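Local atomic coordinates of beta-galactosidase (Trichoderma reesei, PDB entry 3OG2), a protein that probably hydrolyses terminal non-reducing beta-D-galactose residues from beta-D-galactosides, as a family 35 glycoside hydrolase. Residues I647-P655 and L891-I902; V665-Y675 and L845-H853. All blocks are in the same frame, centred on the assembly; numbering follows the deposited sequence.

Both contacts lie away from the galactose site of this TIM-barrel enzyme and reach the same antiparallel sheet, in which strands 663-666 and 883-894 are neighbours. Contact 1 is the more superficial: the extended linker 647-655 runs over the end of strand 883-894 and the start of strand 900-908. Contact 2 is buried: the chain leaving strand 663-666 meets the short helix 846-850. Their centres are about 37 Å apart, and contact 2 is nested within the chain loop that contact 1 closes. Contact 1 is mostly apolar, with one tyrosine hydrogen bond. Contact 2 adds a salt bridge, a serine bond and a bridging water to its aromatic packing.

Contact 1: I647-P655 and L891-I902; sequences IEIPHVQVP and LPLHLPAQEYDI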
loop_
_atom_site.group_PDB
_atom_site.type_symbol
_atom_site.label_atom_id
_atom_site.label_comp_id
_atom_site.label_asym_id
_atom_site.label_seq_id
_atom_site.Cartn_x
_atom_site.Cartn_y
_atom_site.Cartn_z
ATOM N N ILE A 647 27.317 -7.256 14.047
ATOM C CA ILE A 647 26.651 -6.451 13.024
ATOM C C ILE A 647 27.724 -5.795 12.168
ATOM O O ILE A 647 28.363 -4.856 12.617
ATOM C CB ILE A 647 25.707 -5.382 13.633
ATOM C CG1 ILE A 647 24.655 -6.030 14.544
ATOM C CG2 ILE A 647 25.107 -4.488 12.543
ATOM C CD1 ILE A 647 24.009 -5.036 15.473
ATOM N N GLU A 648 27.948 -6.303 10.985
ATOM C CA GLU A 648 28.849 -5.655 10.037
ATOM C C GLU A 648 27.968 -5.110 8.921
ATOM O O GLU A 648 27.160 -5.881 8.362
ATOM C CB GLU A 648 29.818 -6.685 9.497
ATOM C CG GLU A 648 30.550 -7.452 10.606
ATOM C CD GLU A 648 31.937 -6.824 10.710
ATOM O OE1 GLU A 648 32.945 -7.535 10.505
ATOM O OE2 GLU A 648 31.869 -5.600 10.983
ATOM N N ILE A 649 28.076 -3.829 8.600
ATOM C CA ILE A 649 27.326 -3.267 7.456
ATOM C C ILE A 649 28.352 -3.025 6.350
ATOM O O ILE A 649 29.231 -2.150 6.498
ATOM C CB ILE A 649 26.599 -1.978 7.861
ATOM C CG1 ILE A 649 25.683 -2.183 9.083
ATOM C CG2 ILE A 649 25.838 -1.331 6.696
ATOM C CD1 ILE A 649 24.577 -3.202 8.883
ATOM N N PRO A 650 28.352 -3.817 5.287
ATOM C CA PRO A 650 29.436 -3.714 4.298
ATOM C C PRO A 650 29.187 -2.581 3.328
ATOM O O PRO A 650 28.066 -2.112 3.199
ATOM C CB PRO A 650 29.354 -5.060 3.564
ATOM C CG PRO A 650 27.871 -5.388 3.627
ATOM C CD PRO A 650 27.382 -4.904 4.973
ATOM N N HIS A 651 30.265 -2.221 2.657
ATOM C CA HIS A 651 30.196 -1.388 1.488
ATOM C C HIS A 651 29.636 -2.257 0.380
ATOM O O HIS A 651 30.021 -3.407 0.200
ATOM C CB HIS A 651 31.605 -0.914 1.103
ATOM C CG HIS A 651 31.583 -0.174 -0.205
ATOM N ND1 HIS A 651 31.062 1.102 -0.307
ATOM C CD2 HIS A 651 31.954 -0.510 -1.458
ATOM C CE1 HIS A 651 31.146 1.510 -1.572
ATOM N NE2 HIS A 651 31.686 0.553 -2.309
ATOM N N VAL A 652 28.727 -1.696 -0.386
ATOM C CA VAL A 652 28.246 -2.477 -1.514
ATOM C C VAL A 652 28.582 -1.749 -2.815
ATOM O O VAL A 652 28.343 -0.567 -2.972
ATOM C CB VAL A 652 26.753 -2.706 -1.320
ATOM C CG1 VAL A 652 25.993 -2.793 -2.629
ATOM C CG2 VAL A 652 26.609 -3.996 -0.479
ATOM N N GLN A 653 29.134 -2.542 -3.698
ATOM C CA GLN A 653 29.392 -2.078 -5.049
ATOM C C GLN A 653 28.451 -2.820 -6.000
ATOM O O GLN A 653 28.238 -4.039 -6.005
ATOM C CB GLN A 653 30.849 -2.226 -5.495
ATOM C CG GLN A 653 31.486 -0.937 -5.979
ATOM C CD GLN A 653 30.729 -0.032 -6.919
ATOM O OE1 GLN A 653 31.197 0.240 -8.046
ATOM N NE2 GLN A 653 29.567 0.510 -6.533
ATOM N N VAL A 654 27.834 -2.023 -6.845
ATOM C CA VAL A 654 27.019 -2.682 -7.879
ATOM C C VAL A 654 27.537 -2.222 -9.239
ATOM O O VAL A 654 28.242 -1.212 -9.366
ATOM C CB VAL A 654 25.517 -2.393 -7.721
ATOM C CG1 VAL A 654 24.931 -3.069 -6.483
ATOM C CG2 VAL A 654 25.339 -0.886 -7.772
ATOM N N PRO A 655 27.228 -2.985 -10.265
ATOM C CA PRO A 655 27.754 -2.632 -11.587
ATOM C C PRO A 655 27.223 -1.265 -12.029
ATOM O O PRO A 655 26.109 -0.879 -11.673
ATOM C CB PRO A 655 27.191 -3.715 -12.505
ATOM C CG PRO A 655 26.728 -4.801 -11.626
ATOM C CD PRO A 655 26.383 -4.203 -10.303
ATOM N N LEU A 891 22.717 -7.818 -16.909
ATOM C CA LEU A 891 23.188 -7.230 -15.661
ATOM C C LEU A 891 23.461 -8.363 -14.700
ATOM O O LEU A 891 22.551 -8.854 -14.069
ATOM C CB LEU A 891 22.131 -6.268 -15.098
ATOM C CG LEU A 891 22.368 -5.724 -13.680
ATOM C CD1 LEU A 891 23.648 -4.938 -13.554
ATOM C CD2 LEU A 891 21.121 -4.910 -13.254
ATOM N N PRO A 892 24.702 -8.807 -14.560
ATOM C CA PRO A 892 25.024 -9.808 -13.548
ATOM C C PRO A 892 25.037 -9.148 -12.176
ATOM O O PRO A 892 25.571 -8.056 -12.047
ATOM C CB PRO A 892 26.430 -10.283 -13.919
ATOM C CG PRO A 892 26.685 -9.702 -15.248
ATOM C CD PRO A 892 25.886 -8.420 -15.338
ATOM N N LEU A 893 24.488 -9.797 -11.177
ATOM C CA LEU A 893 24.581 -9.296 -9.808
ATOM C C LEU A 893 25.133 -10.388 -8.932
ATOM O O LEU A 893 24.824 -11.566 -9.167
ATOM C CB LEU A 893 23.198 -8.935 -9.242
ATOM C CG LEU A 893 22.581 -7.680 -9.850
ATOM C CD1 LEU A 893 21.172 -7.473 -9.281
ATOM C CD2 LEU A 893 23.470 -6.463 -9.637
ATOM N N HIS A 894 25.980 -10.105 -7.962
ATOM C CA HIS A 894 26.563 -11.088 -7.053
ATOM C C HIS A 894 26.633 -10.380 -5.698
ATOM O O HIS A 894 27.660 -9.866 -5.292
ATOM C CB HIS A 894 27.944 -11.552 -7.582
ATOM C CG HIS A 894 27.734 -12.308 -8.892
ATOM N ND1 HIS A 894 27.888 -11.724 -10.157
ATOM C CD2 HIS A 894 27.232 -13.539 -9.155
ATOM C CE1 HIS A 894 27.566 -12.557 -11.101
ATOM N NE2 HIS A 894 27.181 -13.678 -10.513
ATOM N N LEU A 895 25.500 -10.271 -5.046
ATOM C CA LEU A 895 25.344 -9.569 -3.797
ATOM C C LEU A 895 25.034 -10.538 -2.657
ATOM O O LEU A 895 24.435 -11.589 -2.904
ATOM C CB LEU A 895 24.172 -8.546 -3.938
ATOM C CG LEU A 895 24.462 -7.404 -4.919
ATOM C CD1 LEU A 895 23.172 -6.621 -5.192
ATOM C CD2 LEU A 895 25.535 -6.475 -4.393
ATOM N N PRO A 896 25.424 -10.225 -1.420
ATOM C CA PRO A 896 25.227 -11.143 -0.279
ATOM C C PRO A 896 23.796 -11.134 0.258
ATOM O O PRO A 896 23.541 -10.774 1.407
ATOM C CB PRO A 896 26.241 -10.612 0.737
ATOM C CG PRO A 896 26.243 -9.108 0.475
ATOM C CD PRO A 896 26.141 -9.001 -1.017
ATOM N N ALA A 897 22.881 -11.591 -0.585
ATOM C CA ALA A 897 21.421 -11.545 -0.303
ATOM C C ALA A 897 21.017 -12.537 0.774
ATOM O O ALA A 897 20.010 -12.366 1.462
ATOM C CB ALA A 897 20.676 -11.838 -1.599
ATOM N N GLN A 898 21.797 -13.605 0.984
ATOM C CA GLN A 898 21.529 -14.499 2.086
ATOM C C GLN A 898 21.622 -13.757 3.431
ATOM O O GLN A 898 20.818 -13.996 4.312
ATOM C CB GLN A 898 22.512 -15.669 2.051
ATOM C CG GLN A 898 21.937 -16.874 2.805
ATOM C CD GLN A 898 23.026 -17.942 2.777
ATOM O OE1 GLN A 898 23.970 -17.804 1.987
ATOM N NE2 GLN A 898 22.882 -18.951 3.622
ATOM N N GLU A 899 22.605 -12.897 3.600
ATOM C CA GLU A 899 22.836 -12.214 4.876
ATOM C C GLU A 899 22.257 -10.824 4.931
ATOM O O GLU A 899 22.030 -10.356 6.072
ATOM C CB GLU A 899 24.345 -12.130 5.200
ATOM C CG GLU A 899 25.014 -13.508 5.225
ATOM C CD GLU A 899 25.350 -14.147 3.895
ATOM O OE1 GLU A 899 25.559 -13.485 2.841
ATOM O OE2 GLU A 899 25.421 -15.417 3.826
ATOM N N TYR A 900 22.035 -10.164 3.797
ATOM C CA TYR A 900 21.648 -8.763 3.813
ATOM C C TYR A 900 20.465 -8.519 2.884
ATOM O O TYR A 900 20.400 -9.102 1.797
ATOM C CB TYR A 900 22.782 -7.838 3.288
ATOM C CG TYR A 900 23.973 -7.919 4.244
ATOM C CD1 TYR A 900 24.025 -7.045 5.321
ATOM C CD2 TYR A 900 24.962 -8.848 4.069
ATOM C CE1 TYR A 900 25.089 -7.075 6.232
ATOM C CE2 TYR A 900 26.031 -8.918 4.951
ATOM C CZ TYR A 900 26.071 -8.040 6.009
ATOM O OH TYR A 900 27.129 -8.113 6.893
ATOM N N ASP A 901 19.620 -7.598 3.319
ATOM C CA ASP A 901 18.555 -7.024 2.457
ATOM C C ASP A 901 19.146 -5.750 1.881
ATOM O O ASP A 901 19.406 -4.776 2.631
ATOM C CB ASP A 901 17.342 -6.791 3.325
ATOM C CG ASP A 901 16.179 -6.117 2.648
ATOM O OD1 ASP A 901 16.278 -5.768 1.451
ATOM O OD2 ASP A 901 15.129 -5.902 3.306
ATOM N N ILE A 902 19.334 -5.682 0.578
ATOM C CA ILE A 902 19.964 -4.532 -0.077
ATOM C C ILE A 902 18.987 -4.037 -1.131
ATOM O O ILE A 902 19.001 -4.550 -2.255
ATOM C CB ILE A 902 21.317 -4.889 -0.727
ATOM C CG1 ILE A 902 22.294 -5.504 0.286
ATOM C CG2 ILE A 902 21.900 -3.680 -1.427
ATOM C CD1 ILE A 902 23.478 -6.243 -0.317
#
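Pro-650 lies over one face of the Tyr-900 ring in a CH-pi contact. Its CG is 4.1 Å from the ring centroid, 15° off the normal and shifted toward the rim. The same ring uses its edge for Glu-648: Tyr-900 OH donates to Glu-648 O at 2.7 Å, and the hydroxyl sits tilted from the carbonyl plane. Tyr-900 CG is anti to its carbonyl carbon (chi1 -65°), which directs the ring toward 647-655.

Farther along, Val-652 divides its two methyls. CG2 meets Ile-902 CD1 at 3.9 Å, while CG1 faces Leu-895 CD2 at 4.1 Å, with those side chains nearly perpendicular. Val-654 also reaches Leu-895, CG1 to CD2 at 4.0 Å. Pro-655 rests on two leucines of strand 883-894, crossing both at about a right angle. Its CG touches Leu-891 CD1 at 3.6 Å, and its CD touches Leu-893 CD2 at 3.7 Å. On strand 900-908, Leu-904 meets Val-654, Leu-893 and Leu-895.

The linker between strands 641-643 and 663-666 is thus laid along the all-beta domain that holds strands 883-894 and 900-908. Apolar packing of prolines, aliphatic side chains and the tyrosine ring supplies most of the contact, and the tyrosine bond adds a directional tie at one end.

Contact 2: V665-Y675 and L845-H853; sequences VDSLPEIRSNY and LFFERQGFH
Glu-670 and Arg-849 form a salt bridge in which both terminal nitrogens grip one oxygen. Glu-670 OE2 accepts from Arg-849 NH2 at 2.9 Å and from NH1 at 3.0 Å. It lies near the guanidinium plane, and the carboxylate is turned 80° against that plane. Beside this pair, Pro-669 CG sits over one face of the Phe-846 ring, 3.6 Å from its centroid; Gln-850 CG covers the opposite face. Ser-667 OG accepts from Phe-847 N at 3.0 Å, with an N-H...O angle of 156°. Its chi1 of -173°, anti to the backbone N, carries OG to the first helical turn and the Phe-847 ring edge.

One water donates to Ser-667 O and Glu-670 OE2 and accepts from Phe-846 N. Farther out, Phe-847 stacks on Phe-886, and Arg-849 NH2 forms a salt bridge with the C-terminal carboxylate of Tyr-1003. A leucine in place of Arg-849 would probably leave the buried Glu-670 without its positive mate and take a salt-bridge partner from the chain end.

The contact joins the chain leaving strand 663-666, the sheet's outer strand beside 883-894, to helix 846-850. Arg-849 adds the C-terminus, while serine and water satisfy backbone N-H groups at the helix start.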
loop_
_atom_site.group_PDB
_atom_site.type_symbol
_atom_site.label_atom_id
_atom_site.label_comp_id
_atom_site.label_asym_id
_atom_site.label_seq_id
_atom_site.Cartn_x
_atom_site.Cartn_y
_atom_site.Cartn_z
ATOM N N VAL A 665 17.452 -2.334 -30.685
ATOM C CA VAL A 665 16.605 -2.727 -31.812
ATOM C C VAL A 665 15.638 -1.578 -32.102
ATOM O O VAL A 665 15.122 -0.954 -31.174
ATOM C CB VAL A 665 15.923 -4.080 -31.560
ATOM C CG1 VAL A 665 14.931 -4.048 -30.409
ATOM C CG2 VAL A 665 15.187 -4.550 -32.829
ATOM N N ASP A 666 15.407 -1.297 -33.389
ATOM C CA ASP A 666 14.352 -0.324 -33.746
ATOM C C ASP A 666 13.010 -0.870 -33.339
ATOM O O ASP A 666 12.665 -1.990 -33.726
ATOM C CB ASP A 666 14.425 -0.122 -35.247
ATOM C CG ASP A 666 13.485 0.974 -35.743
ATOM O OD1 ASP A 666 12.687 1.585 -35.013
ATOM O OD2 ASP A 666 13.598 1.252 -36.961
ATOM N N SER A 667 12.283 -0.087 -32.551
ATOM C CA SER A 667 10.964 -0.550 -32.170
ATOM C C SER A 667 9.859 0.265 -32.831
ATOM O O SER A 667 8.722 0.258 -32.367
ATOM C CB SER A 667 10.804 -0.533 -30.652
ATOM O OG SER A 667 9.549 -1.157 -30.264
ATOM N N LEU A 668 10.175 0.911 -33.952
ATOM C CA LEU A 668 9.127 1.436 -34.828
ATOM C C LEU A 668 9.416 1.048 -36.276
ATOM O O LEU A 668 9.495 1.881 -37.205
ATOM C CB LEU A 668 9.014 2.939 -34.602
ATOM C CG LEU A 668 7.710 3.568 -35.101
ATOM C CD1 LEU A 668 6.473 3.066 -34.349
ATOM C CD2 LEU A 668 7.845 5.113 -35.012
ATOM N N PRO A 669 9.549 -0.252 -36.563
ATOM C CA PRO A 669 9.774 -0.679 -37.948
ATOM C C PRO A 669 8.563 -0.394 -38.842
ATOM O O PRO A 669 8.681 -0.401 -40.055
ATOM C CB PRO A 669 9.941 -2.184 -37.817
ATOM C CG PRO A 669 9.159 -2.568 -36.586
ATOM C CD PRO A 669 9.466 -1.429 -35.640
ATOM N N GLU A 670 7.413 -0.111 -38.209
ATOM C CA GLU A 670 6.172 0.141 -38.930
ATOM C C GLU A 670 6.336 1.265 -39.936
ATOM O O GLU A 670 5.624 1.290 -40.951
ATOM C CB GLU A 670 5.083 0.611 -37.946
ATOM C CG GLU A 670 4.612 -0.502 -37.021
ATOM C CD GLU A 670 5.406 -0.748 -35.776
ATOM O OE1 GLU A 670 6.531 -0.223 -35.624
ATOM O OE2 GLU A 670 4.927 -1.486 -34.865
ATOM N N ILE A 671 7.206 2.251 -39.666
ATOM C CA ILE A 671 7.228 3.423 -40.515
ATOM C C ILE A 671 8.186 3.245 -41.684
ATOM O O ILE A 671 8.272 4.143 -42.541
ATOM C CB ILE A 671 7.610 4.714 -39.729
ATOM C CG1 ILE A 671 8.987 4.624 -39.092
ATOM C CG2 ILE A 671 6.525 5.073 -38.726
ATOM C CD1 ILE A 671 9.516 5.948 -38.568
ATOM N N ARG A 672 8.872 2.129 -41.770
ATOM C CA ARG A 672 9.767 1.885 -42.891
ATOM C C ARG A 672 8.983 1.410 -44.114
ATOM O O ARG A 672 7.951 0.774 -44.015
ATOM C CB ARG A 672 10.789 0.821 -42.496
ATOM C CG ARG A 672 11.573 1.095 -41.226
ATOM C CD ARG A 672 12.319 -0.201 -40.887
ATOM N NE ARG A 672 13.603 0.020 -40.252
ATOM C CZ ARG A 672 13.946 -0.504 -39.082
ATOM N NH1 ARG A 672 13.143 -1.262 -38.343
ATOM N NH2 ARG A 672 15.150 -0.240 -38.582
ATOM N N SER A 673 9.445 1.759 -45.321
ATOM C CA SER A 673 8.634 1.481 -46.510
ATOM C C SER A 673 8.452 -0.021 -46.743
ATOM O O SER A 673 7.539 -0.478 -47.411
ATOM C CB SER A 673 9.228 2.105 -47.772
ATOM O OG SER A 673 9.242 3.514 -47.832
ATOM N N ASN A 674 9.369 -0.823 -46.188
ATOM C CA ASN A 674 9.200 -2.256 -46.484
ATOM C C ASN A 674 8.247 -2.900 -45.523
ATOM O O ASN A 674 8.016 -4.114 -45.577
ATOM C CB ASN A 674 10.617 -2.876 -46.434
ATOM C CG ASN A 674 11.246 -2.757 -45.048
ATOM O OD1 ASN A 674 10.685 -2.326 -44.033
ATOM N ND2 ASN A 674 12.514 -3.209 -44.951
ATOM N N TYR A 675 7.631 -2.200 -44.590
ATOM C CA TYR A 675 6.927 -2.877 -43.511
ATOM C C TYR A 675 5.673 -3.580 -44.026
ATOM O O TYR A 675 4.891 -2.964 -44.743
ATOM C CB TYR A 675 6.517 -1.865 -42.426
ATOM C CG TYR A 675 5.986 -2.554 -41.214
ATOM C CD1 TYR A 675 6.843 -3.241 -40.357
ATOM C CD2 TYR A 675 4.634 -2.514 -40.909
ATOM C CE1 TYR A 675 6.405 -3.896 -39.224
ATOM C CE2 TYR A 675 4.179 -3.166 -39.783
ATOM C CZ TYR A 675 5.044 -3.837 -38.952
ATOM O OH TYR A 675 4.532 -4.461 -37.842
ATOM N N LEU A 845 3.952 -2.008 -28.269
ATOM C CA LEU A 845 5.094 -1.614 -29.068
ATOM C C LEU A 845 5.781 -2.854 -29.689
ATOM O O LEU A 845 5.724 -3.943 -29.132
ATOM C CB LEU A 845 6.117 -0.896 -28.177
ATOM C CG LEU A 845 5.701 0.525 -27.739
ATOM C CD1 LEU A 845 6.639 1.049 -26.671
ATOM C CD2 LEU A 845 5.621 1.481 -28.924
ATOM N N PHE A 846 6.411 -2.660 -30.857
ATOM C CA PHE A 846 6.979 -3.777 -31.581
ATOM C C PHE A 846 7.849 -4.653 -30.708
ATOM O O PHE A 846 7.715 -5.886 -30.728
ATOM C CB PHE A 846 7.805 -3.239 -32.764
ATOM C CG PHE A 846 8.678 -4.263 -33.443
ATOM C CD1 PHE A 846 8.082 -5.127 -34.377
ATOM C CD2 PHE A 846 10.031 -4.342 -33.162
ATOM C CE1 PHE A 846 8.897 -6.072 -34.989
ATOM C CE2 PHE A 846 10.842 -5.283 -33.776
ATOM C CZ PHE A 846 10.248 -6.146 -34.701
ATOM N N PHE A 847 8.744 -4.068 -29.910
ATOM C CA PHE A 847 9.641 -4.973 -29.132
ATOM C C PHE A 847 8.844 -5.845 -28.158
ATOM O O PHE A 847 9.229 -7.012 -27.897
ATOM C CB PHE A 847 10.751 -4.220 -28.394
ATOM C CG PHE A 847 10.267 -3.450 -27.159
ATOM C CD1 PHE A 847 10.395 -4.032 -25.916
ATOM C CD2 PHE A 847 9.699 -2.195 -27.246
ATOM C CE1 PHE A 847 9.987 -3.420 -24.736
ATOM C CE2 PHE A 847 9.286 -1.533 -26.079
ATOM C CZ PHE A 847 9.412 -2.154 -24.839
ATOM N N GLU A 848 7.751 -5.305 -27.577
ATOM C CA GLU A 848 6.913 -6.085 -26.648
ATOM C C GLU A 848 6.186 -7.204 -27.385
ATOM O O GLU A 848 6.110 -8.335 -26.902
ATOM C CB GLU A 848 5.880 -5.135 -25.980
ATOM C CG GLU A 848 6.531 -4.010 -25.183
ATOM C CD GLU A 848 5.488 -3.089 -24.562
ATOM O OE1 GLU A 848 4.824 -2.287 -25.302
ATOM O OE2 GLU A 848 5.352 -3.159 -23.313
ATOM N N ARG A 849 5.639 -6.847 -28.583
ATOM C CA ARG A 849 4.893 -7.848 -29.323
ATOM C C ARG A 849 5.792 -9.029 -29.659
ATOM O O ARG A 849 5.322 -10.171 -29.678
ATOM C CB ARG A 849 4.340 -7.270 -30.641
ATOM C CG ARG A 849 3.390 -6.077 -30.372
ATOM C CD ARG A 849 2.663 -5.685 -31.645
ATOM N NE ARG A 849 3.459 -5.469 -32.850
ATOM C CZ ARG A 849 3.797 -4.317 -33.406
ATOM N NH1 ARG A 849 3.512 -3.138 -32.855
ATOM N NH2 ARG A 849 4.469 -4.314 -34.547
ATOM N N GLN A 850 7.071 -8.788 -29.937
ATOM C CA GLN A 850 7.970 -9.872 -30.325
ATOM C C GLN A 850 8.473 -10.636 -29.097
ATOM O O GLN A 850 9.067 -11.701 -29.257
ATOM C CB GLN A 850 9.214 -9.314 -31.029
ATOM C CG GLN A 850 8.854 -8.452 -32.265
ATOM C CD GLN A 850 8.678 -9.435 -33.430
ATOM O OE1 GLN A 850 9.604 -10.161 -33.827
ATOM N NE2 GLN A 850 7.488 -9.527 -33.932
ATOM N N GLY A 851 8.277 -10.117 -27.895
ATOM C CA GLY A 851 8.855 -10.788 -26.728
ATOM C C GLY A 851 10.305 -10.369 -26.480
ATOM O O GLY A 851 10.981 -11.042 -25.690
ATOM N N PHE A 852 10.793 -9.310 -27.137
ATOM C CA PHE A 852 12.206 -8.929 -27.009
ATOM C C PHE A 852 12.530 -8.346 -25.651
ATOM O O PHE A 852 13.715 -8.232 -25.341
ATOM C CB PHE A 852 12.640 -7.929 -28.073
ATOM C CG PHE A 852 12.668 -8.485 -29.484
ATOM C CD1 PHE A 852 12.618 -9.853 -29.728
ATOM C CD2 PHE A 852 12.727 -7.610 -30.557
ATOM C CE1 PHE A 852 12.658 -10.326 -31.057
ATOM C CE2 PHE A 852 12.821 -8.069 -31.864
ATOM C CZ PHE A 852 12.779 -9.433 -32.108
ATOM N N HIS A 853 11.566 -8.020 -24.807
ATOM C CA HIS A 853 11.765 -7.640 -23.430
ATOM C C HIS A 853 12.015 -8.813 -22.500
ATOM O O HIS A 853 12.270 -8.582 -21.296
ATOM C CB HIS A 853 10.526 -6.865 -22.924
ATOM C CG HIS A 853 9.277 -7.675 -23.017
ATOM N ND1 HIS A 853 8.526 -8.172 -21.969
ATOM C CD2 HIS A 853 8.670 -8.030 -24.171
ATOM C CE1 HIS A 853 7.478 -8.827 -22.516
ATOM N NE2 HIS A 853 7.589 -8.744 -23.838
HETATM O O HOH W 1 5.976 -0.401 -32.438
#